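Local structure of leucine aminopeptidase 2 (Saccharomyces cerevisiae, 2XQ0) at residues A[3-9]-A[451-456]; A[167-173]-A[192-198]; A[481-486]-A[531-536]. The protein removes N-terminal residues from small peptides, preferring di- and tripeptides, as a zinc aminopeptidase of the M1 family, and has low epoxide hydrolase activity in vitro. All coordinates share one frame; numbering follows the deposited sequence.

The three contacts lie far apart in one chain and touch nowhere. Contact 1 joins the N-terminal helix to helix 451-456, so its two halves enclose contact 2 in sequence; contact 3 follows later in the chain. The centres of contacts 1 and 2 are about 45 Å apart, those of contacts 1 and 3 about 48 Å, and the centres of contacts 2 and 3, on opposite sides of the chain's centre, about 59 Å. Contacts 1 and 3 are remote from the zinc and bestatin site. Contact 2 comes nearer: the side chain of Phe-167 is about 8 Å from that of substrate-binding Leu-146, and that of Gln-198 about 11 Å from that of Glu-277.

Contact 1 of 3, residues A[3-9]-A[451-456]; sequences PLSIEQR and WETWLY
Arg-9 lays its guanidinium flat on the ring of Tyr-456, the two planes only 8° apart and their centres 3.8 Å from each other, a cation-pi stack. CD of Arg-9 stands over the ring centre of Tyr-456 at 3.5 Å, a CH-pi contact. The guanidinium edge serves Glu-452: NH2 of Arg-9 gives OE2 of Glu-452 a nearly straight bond of 3.2 Å, in the guanidinium plane and on the syn lone pair, completing a salt bridge. With CG anti to the carbonyl carbon (chi1 -66°), the Arg-9 chain runs extended to NE across the ring. OG of Ser-5 also approaches OE2 of Glu-452, but the modelled 2.3 Å is too short to take at face value. Replacing Tyr-456 with an alanine would probably leave the guanidinium without its flat support, free to turn and weaken its grip on Glu-452. Below these polar groups, CD1 of Ile-6 meets CD1 of Leu-455 at 4.0 Å, and CG of Pro-3 touches CD1 of Trp-451 at 3.7 Å. Helices 4-9 and 451-456 run at 40° to each other; helix 428-438 packs against helix 451-456 and, through Tyr-436, against Pro-3 just before helix 4-9.

Contact 2 of 3, residues A[167-173]-A[192-198]; sequences FTASIES and NIYRFEQ
Ile-171 brings CD1 to CE2 of the Phe-196 ring at 4.2 Å, the two side chains crossing at about a right angle, diagonally across the strands and two residue pairs apart on the same face. Ala-169, directly paired with Phe-196, shares that face with Phe-167, Tyr-194 and Gln-198. The Tyr-194 ring turns an edge to the backbone, its CD2 3.4 Å from the in-plane O of Ile-171. On the other face Thr-168 and Glu-197 run side by side, while OG1 of Thr-168 is bonded to Asp-34 and His-32 of the adjoining strand 28-40. With CG of Arg-195 anti to its carbonyl carbon (chi1 -58°), the extended chain passes Ser-170, and NH1 of Arg-195 comes 2.6 Å from OG of Ser-170 at an angle too poor for a hydrogen bond. CG2 of Ile-193 lies over that guanidinium, nearer its margin than its centre.

Strands 165-172 and 193-199 are antiparallel neighbours in the large sheet of the M1 N-terminal domain. Reciprocal backbone bonds join Phe-167, Ala-169 and Ile-171 to Gln-198, Phe-196 and Tyr-194, fixing the register. Alternation gives a buried, mostly apolar face, on which Val-177 and Phe-179 cover the Ala-169 to Tyr-194 part and Asn-280 holds the amide of Gln-198, and a more polar, more exposed face, with Ile-193 as its apolar member.

Contact 3 of 3, residues A[481-486]-A[531-536]; sequences WVEMAQ and FDWAKF
The ring of Phe-536 has Ala-485 over one face, with CB of Ala-485 4.2 Å from CG of Phe-536 and nearer the ring margin than its centre, while CG of Gln-486 approaches CZ of Phe-536 obliquely at 4.1 Å. Trp-533 pushes the far end of its indole between Trp-481 and Ala-485: its CH2 lies 3.7 Å from the backbone O of Trp-481, and its CZ3 is 3.8 Å from CB of Ala-485. The Trp-481 and Trp-533 side chains cross at about a right angle, CE3 of Trp-481 meeting CH2 of Trp-533 at 4.1 Å. Beyond the contact, Trp-481 stacks with Phe-498 and Trp-533 meets Phe-566 edge-to-face. With chi1 near -79°, CG of Trp-533 stands beside its own backbone N, and from there the six-membered ring reaches over to the other segment. CG2 of Val-482 lies 4.4 Å from CZ2 of Trp-533. The methyl of Ala-485 touches both Trp-533 and Phe-536, which lie on adjacent sides of it.

NE1 of Trp-533 bonds the backbone O of Leu-518 and NE1 of Trp-481 the hydroxyl of Tyr-547. Phe-536 sits at the N-cap position of helix 537-546, whose Ala-539 touches Ala-485 and Trp-533; the contact ties segment 481-486, which starts within helix 469-484, to the turn leading into helix 537-546.

Contact 1 of 3, residues A[3-9]-A[451-456]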
loop_
_atom_site.group_PDB
_atom_site.type_symbol
_atom_site.label_atom_id
_atom_site.label_comp_id
_atom_site.label_asym_id
_atom_site.label_seq_id
_atom_site.Cartn_x
_atom_site.Cartn_y
_atom_site.Cartn_z
ATOM N N PRO A 3 21.660 21.639 8.371
ATOM C CA PRO A 3 23.086 21.290 8.295
ATOM C C PRO A 3 23.673 21.233 6.875
ATOM O O PRO A 3 22.938 21.144 5.882
ATOM C CB PRO A 3 23.139 19.901 8.937
ATOM C CG PRO A 3 21.936 19.838 9.808
ATOM C CD PRO A 3 20.885 20.617 9.095
ATOM N N LEU A 4 25.006 21.237 6.816
ATOM C CA LEU A 4 25.784 21.346 5.575
ATOM C C LEU A 4 25.622 20.210 4.549
ATOM O O LEU A 4 25.320 20.477 3.388
ATOM C CB LEU A 4 27.273 21.541 5.894
ATOM C CG LEU A 4 27.703 22.850 6.566
ATOM C CD1 LEU A 4 26.971 23.069 7.889
ATOM C CD2 LEU A 4 29.213 22.877 6.785
ATOM N N SER A 5 25.852 18.961 4.947
ATOM C CA SER A 5 25.757 17.856 3.987
ATOM C C SER A 5 24.372 17.747 3.341
ATOM O O SER A 5 24.251 17.349 2.183
ATOM C CB SER A 5 26.125 16.519 4.620
ATOM O OG SER A 5 25.575 15.466 3.845
ATOM N N ILE A 6 23.337 18.081 4.104
ATOM C CA ILE A 6 21.994 18.242 3.553
ATOM C C ILE A 6 21.976 19.376 2.522
ATOM O O ILE A 6 21.659 19.161 1.350
ATOM C CB ILE A 6 20.984 18.560 4.663
ATOM C CG1 ILE A 6 20.860 17.367 5.619
ATOM C CG2 ILE A 6 19.634 18.952 4.065
ATOM C CD1 ILE A 6 20.710 16.040 4.910
ATOM N N GLU A 7 22.310 20.582 2.980
ATOM C CA GLU A 7 22.523 21.736 2.111
ATOM C C GLU A 7 23.229 21.280 0.841
ATOM O O GLU A 7 22.839 21.656 -0.258
ATOM C CB GLU A 7 23.361 22.795 2.843
ATOM C CG GLU A 7 23.485 24.159 2.141
ATOM C CD GLU A 7 24.563 25.069 2.758
ATOM O OE1 GLU A 7 24.222 25.996 3.530
ATOM O OE2 GLU A 7 25.757 24.861 2.455
ATOM N N GLN A 8 24.257 20.447 0.996
ATOM C CA GLN A 8 25.072 19.976 -0.126
ATOM C C GLN A 8 24.337 19.069 -1.134
ATOM O O GLN A 8 24.630 19.101 -2.333
ATOM C CB GLN A 8 26.314 19.246 0.395
ATOM C CG GLN A 8 27.480 20.157 0.763
ATOM C CD GLN A 8 28.621 19.401 1.425
ATOM O OE1 GLN A 8 28.481 18.227 1.776
ATOM N NE2 GLN A 8 29.756 20.075 1.605
ATOM N N ARG A 9 23.404 18.260 -0.651
ATOM C CA ARG A 9 22.700 17.301 -1.506
ATOM C C ARG A 9 21.479 17.911 -2.173
ATOM O O ARG A 9 20.971 17.397 -3.166
ATOM C CB ARG A 9 22.266 16.082 -0.696
ATOM C CG ARG A 9 23.415 15.261 -0.171
ATOM C CD ARG A 9 23.017 13.806 -0.055
ATOM N NE ARG A 9 23.932 13.076 0.815
ATOM C CZ ARG A 9 24.395 11.859 0.558
ATOM N NH1 ARG A 9 24.027 11.234 -0.556
ATOM N NH2 ARG A 9 25.227 11.275 1.416
ATOM N N TRP A 451 21.569 13.448 10.510
ATOM C CA TRP A 451 20.733 13.456 9.320
ATOM C C TRP A 451 21.326 12.582 8.236
ATOM O O TRP A 451 20.604 11.982 7.438
ATOM C CB TRP A 451 20.511 14.886 8.825
ATOM C CG TRP A 451 19.666 15.685 9.772
ATOM C CD1 TRP A 451 20.083 16.698 10.582
ATOM C CD2 TRP A 451 18.266 15.521 10.025
ATOM N NE1 TRP A 451 19.028 17.183 11.319
ATOM C CE2 TRP A 451 17.901 16.476 10.996
ATOM C CE3 TRP A 451 17.283 14.655 9.530
ATOM C CZ2 TRP A 451 16.598 16.598 11.472
ATOM C CZ3 TRP A 451 15.995 14.779 10.004
ATOM C CH2 TRP A 451 15.663 15.743 10.967
ATOM N N GLU A 452 22.648 12.489 8.232
ATOM C CA GLU A 452 23.363 11.736 7.209
ATOM C C GLU A 452 23.090 10.247 7.306
ATOM O O GLU A 452 22.909 9.574 6.295
ATOM C CB GLU A 452 24.874 11.991 7.330
ATOM C CG GLU A 452 25.420 12.979 6.319
ATOM C CD GLU A 452 25.508 12.383 4.933
ATOM O OE1 GLU A 452 25.423 11.145 4.818
ATOM O OE2 GLU A 452 25.664 13.145 3.959
ATOM N N THR A 453 23.065 9.732 8.529
ATOM C CA THR A 453 22.820 8.317 8.735
ATOM C C THR A 453 21.358 7.989 8.455
ATOM O O THR A 453 21.055 7.035 7.737
ATOM C CB THR A 453 23.212 7.879 10.157
ATOM O OG1 THR A 453 24.631 7.973 10.293
ATOM C CG2 THR A 453 22.795 6.448 10.417
ATOM N N TRP A 454 20.458 8.794 9.008
ATOM C CA TRP A 454 19.033 8.557 8.837
ATOM C C TRP A 454 18.606 8.630 7.373
ATOM O O TRP A 454 17.924 7.741 6.878
ATOM C CB TRP A 454 18.211 9.545 9.665
ATOM C CG TRP A 454 18.108 9.179 11.117
ATOM C CD1 TRP A 454 18.783 9.751 12.156
ATOM C CD2 TRP A 454 17.281 8.155 11.690
ATOM N NE1 TRP A 454 18.423 9.152 13.340
ATOM C CE2 TRP A 454 17.498 8.174 13.082
ATOM C CE3 TRP A 454 16.368 7.237 11.161
ATOM C CZ2 TRP A 454 16.845 7.305 13.951
ATOM C CZ3 TRP A 454 15.719 6.383 12.020
ATOM C CH2 TRP A 454 15.964 6.416 13.401
ATOM N N LEU A 455 19.000 9.694 6.681
ATOM C CA LEU A 455 18.517 9.905 5.324
ATOM C C LEU A 455 19.265 9.139 4.219
ATOM O O LEU A 455 18.644 8.664 3.259
ATOM C CB LEU A 455 18.458 11.397 5.008
ATOM C CG LEU A 455 17.517 12.229 5.878
ATOM C CD1 LEU A 455 17.512 13.665 5.399
ATOM C CD2 LEU A 455 16.104 11.674 5.876
ATOM N N TYR A 456 20.579 9.002 4.336
ATOM C CA TYR A 456 21.371 8.496 3.212
ATOM C C TYR A 456 22.196 7.238 3.479
ATOM O O TYR A 456 22.860 6.744 2.586
ATOM C CB TYR A 456 22.262 9.606 2.634
ATOM C CG TYR A 456 21.461 10.712 2.001
ATOM C CD1 TYR A 456 20.975 10.582 0.714
ATOM C CD2 TYR A 456 21.160 11.873 2.705
ATOM C CE1 TYR A 456 20.214 11.581 0.134
ATOM C CE2 TYR A 456 20.398 12.878 2.135
ATOM C CZ TYR A 456 19.935 12.726 0.851
ATOM O OH TYR A 456 19.182 13.717 0.272
#

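Contact 2 of 3, residues A[167-173]-A[192-198]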
loop_
_atom_site.group_PDB
_atom_site.type_symbol
_atom_site.label_atom_id
_atom_site.label_comp_id
_atom_site.label_asym_id
_atom_site.label_seq_id
_atom_site.Cartn_x
_atom_site.Cartn_y
_atom_site.Cartn_z
ATOM N N PHE A 167 -10.292 16.786 -10.773
ATOM C CA PHE A 167 -10.851 15.913 -11.806
ATOM C C PHE A 167 -12.370 15.987 -11.877
ATOM O O PHE A 167 -13.049 16.166 -10.871
ATOM C CB PHE A 167 -10.504 14.442 -11.553
ATOM C CG PHE A 167 -9.112 14.065 -11.920
ATOM C CD1 PHE A 167 -8.054 14.385 -11.086
ATOM C CD2 PHE A 167 -8.857 13.332 -13.070
ATOM C CE1 PHE A 167 -6.771 14.021 -11.414
ATOM C CE2 PHE A 167 -7.558 12.966 -13.414
ATOM C CZ PHE A 167 -6.517 13.310 -12.588
ATOM N N THR A 168 -12.895 15.833 -13.081
ATOM C CA THR A 168 -14.276 15.404 -13.260
ATOM C C THR A 168 -14.193 14.115 -14.061
ATOM O O THR A 168 -13.218 13.901 -14.780
ATOM C CB THR A 168 -15.106 16.437 -14.039
ATOM O OG1 THR A 168 -14.318 16.964 -15.107
ATOM C CG2 THR A 168 -15.530 17.586 -13.129
ATOM N N ALA A 169 -15.209 13.267 -13.968
ATOM C CA ALA A 169 -15.174 12.008 -14.698
ATOM C C ALA A 169 -16.564 11.513 -15.036
ATOM O O ALA A 169 -17.441 11.474 -14.174
ATOM C CB ALA A 169 -14.422 10.948 -13.893
ATOM N N SER A 170 -16.767 11.127 -16.291
ATOM C CA SER A 170 -17.980 10.412 -16.650
ATOM C C SER A 170 -17.563 9.046 -17.116
ATOM O O SER A 170 -16.676 8.918 -17.964
ATOM C CB SER A 170 -18.740 11.120 -17.762
ATOM O OG SER A 170 -19.017 12.450 -17.385
ATOM N N ILE A 171 -18.194 8.021 -16.558
ATOM C CA ILE A 171 -17.808 6.662 -16.877
ATOM C C ILE A 171 -19.040 5.865 -17.262
ATOM O O ILE A 171 -19.955 5.691 -16.471
ATOM C CB ILE A 171 -17.078 5.990 -15.719
ATOM C CG1 ILE A 171 -15.900 6.869 -15.279
ATOM C CG2 ILE A 171 -16.588 4.615 -16.139
ATOM C CD1 ILE A 171 -15.197 6.393 -14.051
ATOM N N GLU A 172 -19.065 5.403 -18.500
ATOM C CA GLU A 172 -20.188 4.598 -18.968
ATOM C C GLU A 172 -19.841 3.128 -18.752
ATOM O O GLU A 172 -18.745 2.699 -19.087
ATOM C CB GLU A 172 -20.423 4.884 -20.447
ATOM C CG GLU A 172 -21.632 4.172 -21.021
ATOM C CD GLU A 172 -21.836 4.494 -22.484
ATOM O OE1 GLU A 172 -20.846 4.875 -23.149
ATOM O OE2 GLU A 172 -22.983 4.359 -22.964
ATOM N N SER A 173 -20.766 2.372 -18.175
ATOM C CA SER A 173 -20.565 0.942 -17.935
ATOM C C SER A 173 -21.912 0.241 -17.836
ATOM O O SER A 173 -22.883 0.836 -17.377
ATOM C CB SER A 173 -19.792 0.725 -16.628
ATOM O OG SER A 173 -19.525 -0.656 -16.410
ATOM N N ASN A 192 -26.592 4.272 -16.775
ATOM C CA ASN A 192 -25.350 3.575 -17.085
ATOM C C ASN A 192 -24.176 4.538 -17.251
ATOM O O ASN A 192 -23.106 4.139 -17.694
ATOM C CB ASN A 192 -25.511 2.689 -18.319
ATOM C CG ASN A 192 -26.438 1.517 -18.071
ATOM O OD1 ASN A 192 -26.732 1.174 -16.924
ATOM N ND2 ASN A 192 -26.912 0.899 -19.148
ATOM N N ILE A 193 -24.389 5.801 -16.890
ATOM C CA ILE A 193 -23.340 6.815 -16.949
ATOM C C ILE A 193 -23.112 7.406 -15.568
ATOM O O ILE A 193 -23.971 8.094 -15.022
ATOM C CB ILE A 193 -23.676 7.936 -17.942
ATOM C CG1 ILE A 193 -23.609 7.407 -19.372
ATOM C CG2 ILE A 193 -22.711 9.093 -17.785
ATOM C CD1 ILE A 193 -23.836 8.457 -20.420
ATOM N N TYR A 194 -21.945 7.119 -15.006
ATOM C CA TYR A 194 -21.619 7.523 -13.652
ATOM C C TYR A 194 -20.707 8.749 -13.681
ATOM O O TYR A 194 -19.608 8.695 -14.238
ATOM C CB TYR A 194 -20.947 6.354 -12.921
ATOM C CG TYR A 194 -21.829 5.126 -12.901
ATOM C CD1 TYR A 194 -22.581 4.805 -11.775
ATOM C CD2 TYR A 194 -21.941 4.308 -14.028
ATOM C CE1 TYR A 194 -23.395 3.706 -11.756
ATOM C CE2 TYR A 194 -22.755 3.199 -14.016
ATOM C CZ TYR A 194 -23.482 2.907 -12.880
ATOM O OH TYR A 194 -24.306 1.806 -12.869
ATOM N N ARG A 195 -21.170 9.850 -13.087
ATOM C CA ARG A 195 -20.388 11.090 -13.055
ATOM C C ARG A 195 -19.846 11.357 -11.659
ATOM O O ARG A 195 -20.519 11.064 -10.658
ATOM C CB ARG A 195 -21.227 12.273 -13.530
ATOM C CG ARG A 195 -21.788 12.105 -14.932
ATOM C CD ARG A 195 -22.567 13.339 -15.335
ATOM N NE ARG A 195 -23.130 13.224 -16.676
ATOM C CZ ARG A 195 -22.461 13.499 -17.793
ATOM N NH1 ARG A 195 -21.198 13.900 -17.732
ATOM N NH2 ARG A 195 -23.053 13.373 -18.970
ATOM N N PHE A 196 -18.627 11.898 -11.591
ATOM C CA PHE A 196 -17.950 12.122 -10.307
ATOM C C PHE A 196 -17.201 13.431 -10.368
ATOM O O PHE A 196 -16.892 13.930 -11.446
ATOM C CB PHE A 196 -16.907 11.030 -10.021
ATOM C CG PHE A 196 -17.455 9.643 -10.024
ATOM C CD1 PHE A 196 -17.912 9.059 -8.849
ATOM C CD2 PHE A 196 -17.507 8.910 -11.197
ATOM C CE1 PHE A 196 -18.414 7.782 -8.844
ATOM C CE2 PHE A 196 -18.019 7.623 -11.203
ATOM C CZ PHE A 196 -18.464 7.055 -10.021
ATOM N N GLU A 197 -16.852 13.950 -9.206
ATOM C CA GLU A 197 -16.033 15.149 -9.128
ATOM C C GLU A 197 -15.001 14.960 -8.019
ATOM O O GLU A 197 -15.346 14.486 -6.930
ATOM C CB GLU A 197 -16.938 16.324 -8.784
ATOM C CG GLU A 197 -16.361 17.665 -9.095
ATOM C CD GLU A 197 -17.400 18.759 -8.968
ATOM O OE1 GLU A 197 -18.314 18.608 -8.119
ATOM O OE2 GLU A 197 -17.297 19.756 -9.722
ATOM N N GLN A 198 -13.741 15.308 -8.285
ATOM C CA GLN A 198 -12.723 15.323 -7.235
ATOM C C GLN A 198 -12.282 16.766 -7.127
ATOM O O GLN A 198 -11.538 17.246 -7.973
ATOM C CB GLN A 198 -11.526 14.420 -7.568
ATOM C CG GLN A 198 -10.438 14.426 -6.470
ATOM C CD GLN A 198 -11.043 14.253 -5.078
ATOM O OE1 GLN A 198 -11.245 15.229 -4.351
ATOM N NE2 GLN A 198 -11.366 13.011 -4.715
#

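Contact 3 of 3, residues A[481-486]-A[531-536]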
loop_
_atom_site.group_PDB
_atom_site.type_symbol
_atom_site.label_atom_id
_atom_site.label_comp_id
_atom_site.label_asym_id
_atom_site.label_seq_id
_atom_site.Cartn_x
_atom_site.Cartn_y
_atom_site.Cartn_z
ATOM N N TRP A 481 7.355 -23.368 24.402
ATOM C CA TRP A 481 7.085 -24.402 23.406
ATOM C C TRP A 481 8.368 -24.968 22.835
ATOM O O TRP A 481 8.488 -26.180 22.672
ATOM C CB TRP A 481 6.186 -23.887 22.271
ATOM C CG TRP A 481 4.749 -24.164 22.541
ATOM C CD1 TRP A 481 3.823 -23.301 23.062
ATOM C CD2 TRP A 481 4.080 -25.415 22.364
ATOM N NE1 TRP A 481 2.604 -23.935 23.189
ATOM C CE2 TRP A 481 2.741 -25.236 22.772
ATOM C CE3 TRP A 481 4.483 -26.673 21.902
ATOM C CZ2 TRP A 481 1.805 -26.266 22.718
ATOM C CZ3 TRP A 481 3.557 -27.683 21.843
ATOM C CH2 TRP A 481 2.233 -27.479 22.253
ATOM N N VAL A 482 9.323 -24.099 22.515
ATOM C CA VAL A 482 10.583 -24.577 21.950
ATOM C C VAL A 482 11.283 -25.520 22.918
ATOM O O VAL A 482 11.850 -26.539 22.514
ATOM C CB VAL A 482 11.521 -23.412 21.555
ATOM C CG1 VAL A 482 12.879 -23.951 21.146
ATOM C CG2 VAL A 482 10.918 -22.617 20.403
ATOM N N GLU A 483 11.218 -25.185 24.203
ATOM C CA GLU A 483 11.888 -25.956 25.244
ATOM C C GLU A 483 11.206 -27.305 25.469
ATOM O O GLU A 483 11.857 -28.346 25.491
ATOM C CB GLU A 483 11.893 -25.157 26.556
ATOM C CG GLU A 483 13.063 -25.476 27.489
ATOM C CD GLU A 483 14.395 -24.942 26.967
ATOM O OE1 GLU A 483 14.483 -24.613 25.761
ATOM O OE2 GLU A 483 15.355 -24.849 27.763
ATOM N N MET A 484 9.888 -27.270 25.645
ATOM C CA MET A 484 9.110 -28.452 25.980
ATOM C C MET A 484 9.065 -29.483 24.851
ATOM O O MET A 484 8.854 -30.672 25.092
ATOM C CB MET A 484 7.699 -28.043 26.401
ATOM C CG MET A 484 7.674 -27.259 27.704
ATOM S SD MET A 484 8.445 -28.199 29.043
ATOM C CE MET A 484 9.117 -26.856 30.039
ATOM N N ALA A 485 9.272 -29.013 23.627
ATOM C CA ALA A 485 9.305 -29.874 22.448
ATOM C C ALA A 485 10.433 -30.901 22.563
ATOM O O ALA A 485 10.363 -31.983 21.973
ATOM C CB ALA A 485 9.490 -29.030 21.198
ATOM N N GLN A 486 11.466 -30.550 23.328
ATOM C CA GLN A 486 12.641 -31.402 23.500
ATOM C C GLN A 486 12.544 -32.217 24.786
ATOM O O GLN A 486 13.408 -33.036 25.080
ATOM C CB GLN A 486 13.915 -30.550 23.525
ATOM C CG GLN A 486 14.051 -29.580 22.341
ATOM C CD GLN A 486 14.892 -28.368 22.694
ATOM O OE1 GLN A 486 14.511 -27.233 22.417
ATOM N NE2 GLN A 486 16.032 -28.603 23.337
ATOM N N PHE A 531 17.266 -25.771 15.010
ATOM C CA PHE A 531 16.710 -27.119 14.879
ATOM C C PHE A 531 15.340 -26.995 14.231
ATOM O O PHE A 531 14.798 -25.899 14.127
ATOM C CB PHE A 531 16.600 -27.798 16.247
ATOM C CG PHE A 531 15.591 -27.161 17.158
ATOM C CD1 PHE A 531 14.324 -27.707 17.310
ATOM C CD2 PHE A 531 15.905 -26.008 17.857
ATOM C CE1 PHE A 531 13.392 -27.114 18.146
ATOM C CE2 PHE A 531 14.979 -25.415 18.692
ATOM C CZ PHE A 531 13.723 -25.970 18.835
ATOM N N ASP A 532 14.768 -28.101 13.786
ATOM C CA ASP A 532 13.461 -27.998 13.151
ATOM C C ASP A 532 12.345 -28.697 13.910
ATOM O O ASP A 532 12.555 -29.699 14.601
ATOM C CB ASP A 532 13.493 -28.433 11.678
ATOM C CG ASP A 532 14.001 -29.848 11.496
ATOM O OD1 ASP A 532 13.677 -30.459 10.460
ATOM O OD2 ASP A 532 14.714 -30.351 12.388
ATOM N N TRP A 533 11.163 -28.107 13.794
ATOM C CA TRP A 533 9.926 -28.675 14.299
ATOM C C TRP A 533 9.551 -29.973 13.589
ATOM O O TRP A 533 8.723 -30.742 14.090
ATOM C CB TRP A 533 8.793 -27.662 14.109
ATOM C CG TRP A 533 8.782 -26.599 15.143
ATOM C CD1 TRP A 533 9.265 -25.326 15.025
ATOM C CD2 TRP A 533 8.256 -26.711 16.463
ATOM N NE1 TRP A 533 9.063 -24.634 16.197
ATOM C CE2 TRP A 533 8.452 -25.468 17.100
ATOM C CE3 TRP A 533 7.637 -27.746 17.175
ATOM C CZ2 TRP A 533 8.052 -25.233 18.415
ATOM C CZ3 TRP A 533 7.239 -27.509 18.477
ATOM C CH2 TRP A 533 7.446 -26.262 19.084
ATOM N N ALA A 534 10.140 -30.218 12.419
ATOM C CA ALA A 534 9.817 -31.430 11.689
ATOM C C ALA A 534 10.076 -32.673 12.535
ATOM O O ALA A 534 9.423 -33.700 12.350
ATOM C CB ALA A 534 10.593 -31.500 10.374
ATOM N N LYS A 535 11.008 -32.571 13.481
ATOM C CA LYS A 535 11.453 -33.738 14.237
ATOM C C LYS A 535 10.711 -33.901 15.564
ATOM O O LYS A 535 11.031 -34.781 16.364
ATOM C CB LYS A 535 12.969 -33.689 14.453
ATOM C CG LYS A 535 13.488 -32.357 14.980
ATOM C CD LYS A 535 15.003 -32.369 15.168
ATOM C CE LYS A 535 15.486 -31.094 15.855
ATOM N NZ LYS A 535 16.954 -31.099 16.110
ATOM N N PHE A 536 9.703 -33.064 15.780
ATOM C CA PHE A 536 8.874 -33.166 16.976
ATOM C C PHE A 536 7.392 -33.171 16.639
ATOM O O PHE A 536 6.623 -32.423 17.245
ATOM C CB PHE A 536 9.178 -32.011 17.932
ATOM C CG PHE A 536 10.631 -31.906 18.301
ATOM C CD1 PHE A 536 11.435 -30.928 17.732
ATOM C CD2 PHE A 536 11.198 -32.798 19.199
ATOM C CE1 PHE A 536 12.776 -30.834 18.059
ATOM C CE2 PHE A 536 12.539 -32.707 19.538
ATOM C CZ PHE A 536 13.330 -31.723 18.964
#